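Local coordinates for HpcE (Thermus thermophilus, PDB 1WZO), which probably isomerises 2-hydroxyhepta-2,4-diene-1,7-dioate in the breakdown of aromatic compounds, as a member of the fumarylacetoacetate hydrolase family, at residues Val84-Lys89 / Arg148-Pro153; Asp128-Asp133 / Arg144-Asp149. All coordinates share one frame; numbering follows the deposited sequence.

Contact 1: residues Val84-Lys89 / Arg148-Pro153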
loop_
_atom_site.group_PDB
_atom_site.type_symbol
_atom_site.label_atom_id
_atom_site.label_comp_id
_atom_site.label_asym_id
_atom_site.label_seq_id
_atom_site.Cartn_x
_atom_site.Cartn_y
_atom_site.Cartn_z
ATOM N N VAL B 84 16.301 17.270 6.292
ATOM C CA VAL B 84 16.362 18.730 6.268
ATOM C C VAL B 84 14.998 19.413 6.176
ATOM O O VAL B 84 14.219 19.159 5.248
ATOM C CB VAL B 84 17.234 19.223 5.082
ATOM C CG1 VAL B 84 17.240 20.744 5.030
ATOM C CG2 VAL B 84 18.655 18.690 5.215
ATOM N N VAL B 85 14.708 20.279 7.141
ATOM C CA VAL B 85 13.449 21.019 7.143
ATOM C C VAL B 85 13.620 22.229 6.236
ATOM O O VAL B 85 14.627 22.940 6.321
ATOM C CB VAL B 85 13.080 21.503 8.564
ATOM C CG1 VAL B 85 11.902 22.485 8.500
ATOM C CG2 VAL B 85 12.719 20.305 9.438
ATOM N N LEU B 86 12.644 22.463 5.365
ATOM C CA LEU B 86 12.710 23.592 4.449
ATOM C C LEU B 86 11.982 24.797 5.027
ATOM O O LEU B 86 10.794 24.732 5.360
ATOM C CB LEU B 86 12.109 23.200 3.090
ATOM C CG LEU B 86 12.815 22.014 2.422
ATOM C CD1 LEU B 86 12.049 21.577 1.191
ATOM C CD2 LEU B 86 14.237 22.400 2.062
ATOM N N TYR B 87 12.708 25.902 5.150
ATOM C CA TYR B 87 12.153 27.138 5.688
ATOM C C TYR B 87 11.403 27.885 4.577
ATOM O O TYR B 87 11.958 28.141 3.514
ATOM C CB TYR B 87 13.295 27.991 6.252
ATOM C CG TYR B 87 12.859 29.209 7.034
ATOM C CD1 TYR B 87 12.440 30.369 6.382
ATOM C CD2 TYR B 87 12.886 29.208 8.428
ATOM C CE1 TYR B 87 12.064 31.502 7.102
ATOM C CE2 TYR B 87 12.512 30.335 9.160
ATOM C CZ TYR B 87 12.105 31.478 8.488
ATOM O OH TYR B 87 11.756 32.602 9.201
ATOM N N PRO B 88 10.126 28.235 4.810
ATOM C CA PRO B 88 9.327 28.949 3.806
ATOM C C PRO B 88 9.958 30.272 3.401
ATOM O O PRO B 88 10.226 31.123 4.250
ATOM C CB PRO B 88 7.988 29.151 4.507
ATOM C CG PRO B 88 7.910 27.976 5.432
ATOM C CD PRO B 88 9.311 27.932 5.996
ATOM N N LYS B 89 10.183 30.440 2.104
ATOM C CA LYS B 89 10.786 31.659 1.576
ATOM C C LYS B 89 10.039 32.902 2.042
ATOM O O LYS B 89 8.832 33.020 1.837
ATOM C CB LYS B 89 10.786 31.621 0.046
ATOM C CG LYS B 89 11.495 32.799 -0.610
ATOM C CD LYS B 89 12.989 32.770 -0.317
ATOM C CE LYS B 89 13.603 31.440 -0.742
ATOM N NZ LYS B 89 13.242 31.106 -2.146
ATOM N N ARG B 148 2.889 22.010 5.464
ATOM C CA ARG B 148 3.895 22.173 4.421
ATOM C C ARG B 148 4.859 20.985 4.360
ATOM O O ARG B 148 5.079 20.303 5.362
ATOM C CB ARG B 148 4.691 23.456 4.674
ATOM C CG ARG B 148 3.822 24.671 5.001
ATOM C CD ARG B 148 4.678 25.902 5.258
ATOM N NE ARG B 148 5.240 26.451 4.026
ATOM C CZ ARG B 148 4.558 27.189 3.155
ATOM N NH1 ARG B 148 3.283 27.471 3.374
ATOM N NH2 ARG B 148 5.156 27.648 2.062
ATOM N N ASP B 149 5.425 20.734 3.180
ATOM C CA ASP B 149 6.387 19.643 3.028
ATOM C C ASP B 149 7.529 19.818 4.050
ATOM O O ASP B 149 8.037 20.926 4.251
ATOM C CB ASP B 149 6.981 19.632 1.616
ATOM C CG ASP B 149 5.984 19.170 0.548
ATOM O OD1 ASP B 149 4.878 18.701 0.892
ATOM O OD2 ASP B 149 6.330 19.272 -0.651
ATOM N N THR B 150 7.903 18.711 4.684
ATOM C CA THR B 150 8.967 18.630 5.694
ATOM C C THR B 150 8.638 19.227 7.056
ATOM O O THR B 150 9.510 19.270 7.926
ATOM C CB THR B 150 10.313 19.282 5.244
ATOM O OG1 THR B 150 10.226 20.712 5.340
ATOM C CG2 THR B 150 10.676 18.862 3.825
ATOM N N PHE B 151 7.401 19.670 7.262
ATOM C CA PHE B 151 7.054 20.264 8.546
ATOM C C PHE B 151 6.687 19.293 9.664
ATOM O O PHE B 151 6.125 19.703 10.682
ATOM C CB PHE B 151 5.948 21.317 8.386
ATOM C CG PHE B 151 6.473 22.724 8.229
ATOM C CD1 PHE B 151 5.751 23.809 8.717
ATOM C CD2 PHE B 151 7.707 22.958 7.620
ATOM C CE1 PHE B 151 6.251 25.117 8.610
ATOM C CE2 PHE B 151 8.218 24.256 7.504
ATOM C CZ PHE B 151 7.488 25.337 8.002
ATOM N N LEU B 152 6.996 18.012 9.485
ATOM C CA LEU B 152 6.725 17.052 10.549
ATOM C C LEU B 152 7.824 16.020 10.763
ATOM O O LEU B 152 7.672 14.845 10.424
ATOM C CB LEU B 152 5.379 16.331 10.355
ATOM C CG LEU B 152 5.001 15.419 11.539
ATOM C CD1 LEU B 152 5.061 16.223 12.843
ATOM C CD2 LEU B 152 3.589 14.832 11.343
ATOM N N PRO B 153 8.979 16.462 11.281
ATOM C CA PRO B 153 10.038 15.480 11.523
ATOM C C PRO B 153 9.405 14.471 12.487
ATOM O O PRO B 153 8.605 14.853 13.339
ATOM C CB PRO B 153 11.127 16.318 12.186
ATOM C CG PRO B 153 11.007 17.634 11.441
ATOM C CD PRO B 153 9.499 17.841 11.354
#
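T150 holds OG1 between its backbone N and carbonyl carbon (chi1 77°), which brings the hydroxyl oxygen in front of the amide of L86. The hydrogen bond from L86 N to T150 OG1 is 3.0 Å long and almost straight, with 177° at the hydrogen. T150 is the third residue of a type II turn from R148 to F151, with positive phi; the turn is closed by F151 N on R148 O at 3.1 Å. V85 has CG1 anti to its N (chi1 170°), leaving CG2 beside the N, where it meets T150 O at 3.7 Å and P153 CG at 3.8 Å. The F151 ring presents its edge to a backbone oxygen, L86 O lying 3.4 Å from F151 CE2 near the ring plane. P88 CG reaches F151 CZ at 3.7 Å and NE of R148, whose guanidinium is hydrogen-bonded to R144 O, at 3.4 Å, while R148 CD lies over the rim of one F151 face. L86 and T150 also pack on R11 of a third subunit. The contact thus joins strand 85-87, an edge strand within this chain paired in parallel with 237-244, to the turn leading into strand 152-159, the antiparallel neighbour of 120-131.

Contact 2: residues Asp128-Asp133 / Arg144-Asp149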
loop_
_atom_site.group_PDB
_atom_site.type_symbol
_atom_site.label_atom_id
_atom_site.label_comp_id
_atom_site.label_asym_id
_atom_site.label_seq_id
_atom_site.Cartn_x
_atom_site.Cartn_y
_atom_site.Cartn_z
ATOM N N ASP B 128 6.265 19.371 15.471
ATOM C CA ASP B 128 5.096 19.896 14.760
ATOM C C ASP B 128 5.291 21.370 14.411
ATOM O O ASP B 128 4.706 22.258 15.031
ATOM C CB ASP B 128 3.849 19.682 15.632
ATOM C CG ASP B 128 2.590 20.251 15.016
ATOM O OD1 ASP B 128 2.449 20.184 13.778
ATOM O OD2 ASP B 128 1.732 20.752 15.775
ATOM N N LEU B 129 6.123 21.613 13.404
ATOM C CA LEU B 129 6.449 22.966 12.973
ATOM C C LEU B 129 5.262 23.783 12.482
ATOM O O LEU B 129 4.246 23.250 12.023
ATOM C CB LEU B 129 7.540 22.922 11.894
ATOM C CG LEU B 129 8.932 22.492 12.380
ATOM C CD1 LEU B 129 9.470 21.341 11.532
ATOM C CD2 LEU B 129 9.878 23.686 12.324
ATOM N N VAL B 130 5.395 25.095 12.597
ATOM C CA VAL B 130 4.344 25.994 12.161
ATOM C C VAL B 130 4.943 27.300 11.667
ATOM O O VAL B 130 5.953 27.774 12.197
ATOM C CB VAL B 130 3.344 26.303 13.309
ATOM C CG1 VAL B 130 4.082 26.915 14.506
ATOM C CG2 VAL B 130 2.273 27.276 12.816
ATOM N N ALA B 131 4.341 27.856 10.623
ATOM C CA ALA B 131 4.776 29.140 10.089
ATOM C C ALA B 131 3.658 30.090 10.505
ATOM O O ALA B 131 2.622 30.187 9.835
ATOM C CB ALA B 131 4.899 29.077 8.577
ATOM N N ARG B 132 3.859 30.770 11.630
ATOM C CA ARG B 132 2.850 31.680 12.155
ATOM C C ARG B 132 2.446 32.798 11.203
ATOM O O ARG B 132 1.362 33.376 11.346
ATOM C CB ARG B 132 3.310 32.249 13.503
ATOM C CG ARG B 132 3.381 31.177 14.586
ATOM C CD ARG B 132 3.534 31.766 15.979
ATOM N NE ARG B 132 3.481 30.736 17.017
ATOM C CZ ARG B 132 2.433 29.943 17.235
ATOM N NH1 ARG B 132 1.339 30.054 16.489
ATOM N NH2 ARG B 132 2.475 29.041 18.208
ATOM N N ASP B 133 3.305 33.092 10.228
ATOM C CA ASP B 133 3.014 34.126 9.237
ATOM C C ASP B 133 1.696 33.803 8.548
ATOM O O ASP B 133 0.935 34.699 8.179
ATOM C CB ASP B 133 4.089 34.170 8.145
ATOM C CG ASP B 133 5.462 34.509 8.675
ATOM O OD1 ASP B 133 5.976 33.764 9.535
ATOM O OD2 ASP B 133 6.033 35.521 8.217
ATOM N N ARG B 144 -2.014 25.597 5.358
ATOM C CA ARG B 144 -0.876 26.270 4.736
ATOM C C ARG B 144 0.233 26.575 5.751
ATOM O O ARG B 144 1.410 26.644 5.404
ATOM C CB ARG B 144 -1.329 27.578 4.078
ATOM C CG ARG B 144 -0.244 28.228 3.228
ATOM C CD ARG B 144 -0.829 29.167 2.183
ATOM N NE ARG B 144 -1.199 30.467 2.730
ATOM C CZ ARG B 144 -0.345 31.472 2.895
ATOM N NH1 ARG B 144 0.929 31.325 2.551
ATOM N NH2 ARG B 144 -0.764 32.623 3.404
ATOM N N ALA B 145 -0.155 26.756 7.008
ATOM C CA ALA B 145 0.803 27.073 8.070
ATOM C C ALA B 145 1.432 25.848 8.732
ATOM O O ALA B 145 2.557 25.916 9.230
ATOM C CB ALA B 145 0.110 27.920 9.143
ATOM N N LYS B 146 0.713 24.734 8.725
ATOM C CA LYS B 146 1.169 23.516 9.393
ATOM C C LYS B 146 1.457 22.327 8.485
ATOM O O LYS B 146 2.313 21.500 8.806
ATOM C CB LYS B 146 0.115 23.060 10.406
ATOM C CG LYS B 146 -0.324 24.112 11.403
ATOM C CD LYS B 146 0.655 24.228 12.557
ATOM C CE LYS B 146 0.609 22.992 13.445
ATOM N NZ LYS B 146 1.624 23.077 14.536
ATOM N N GLY B 147 0.736 22.242 7.367
ATOM C CA GLY B 147 0.882 21.105 6.470
ATOM C C GLY B 147 1.857 21.189 5.317
ATOM O O GLY B 147 1.685 20.496 4.309
ATOM N N ARG B 148 2.889 22.010 5.464
ATOM C CA ARG B 148 3.895 22.173 4.421
ATOM C C ARG B 148 4.859 20.985 4.360
ATOM O O ARG B 148 5.079 20.303 5.362
ATOM C CB ARG B 148 4.691 23.456 4.674
ATOM C CG ARG B 148 3.822 24.671 5.001
ATOM C CD ARG B 148 4.678 25.902 5.258
ATOM N NE ARG B 148 5.240 26.451 4.026
ATOM C CZ ARG B 148 4.558 27.189 3.155
ATOM N NH1 ARG B 148 3.283 27.471 3.374
ATOM N NH2 ARG B 148 5.156 27.648 2.062
ATOM N N ASP B 149 5.425 20.734 3.180
ATOM C CA ASP B 149 6.387 19.643 3.028
ATOM C C ASP B 149 7.529 19.818 4.050
ATOM O O ASP B 149 8.037 20.926 4.251
ATOM C CB ASP B 149 6.981 19.632 1.616
ATOM C CG ASP B 149 5.984 19.170 0.548
ATOM O OD1 ASP B 149 4.878 18.701 0.892
ATOM O OD2 ASP B 149 6.330 19.272 -0.651
#
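D128 opens the contact with a salt bridge, K146 NZ lying 2.6 Å from D128 OD2. The ammonium comes from above the carboxylate, 55° out of its plane, and the two side chains cross at about a right angle. D128 CG stands anti to its backbone N, whereas the lysine bends at chi2 (-82°) and again at chi3, which carries NZ to the aspartate. A weak second hydrogen bond runs from K146 NZ to the backbone oxygen D128 O at 3.2 Å. V130 supports the middle of the lysine: its CB and CG2 both press on K146 CD at 3.5 Å, tighter than ordinary carbon packing. Its CA-H points at A145 O, at 3.4 Å from CA. A131 N then donates to the same A145 O at 3.0 Å, with 158° at the hydrogen, so one carbonyl near the end of helix 143-146 receives both a classical bond and a CA-H contact from the strand. A145 CB rests on A131 O at 3.5 Å. On the helical side, R148 NH1 bonds R144 O at 2.9 Å, within the guanidinium plane, tying the residues after the helix back to its last turn. D128 OD1 has a second cation in K73, and D128 OD2 lies close to E97 and E99. Two glutamates and one aspartate bind a divalent metal in many FAH-family enzymes, and this acidic group is consistent with a similar site here; K146 and K73 would offset its negative charge.

The two contacts lie 8 Å apart, centre to centre, and share R148 and D149. F151 of contact 1 bridges them: its CD1 is 3.7 Å from L129 O and its CE1 3.8 Å from A145 O, both in contact 2. P153 CD adds a close approach to L129 CD1 at 3.5 Å. K73 connects the same regions, its NZ bonding both F151 O and K146 O. D149 carries the shared turn into the tetramer, with salt bridges to K109 of a second subunit and R11 of a third. Contact 2 supplies D128 to the acidic cluster with E97 and E99, consistent with the family's active-site region, and contact 1 touches contact 2 through F151 and P153.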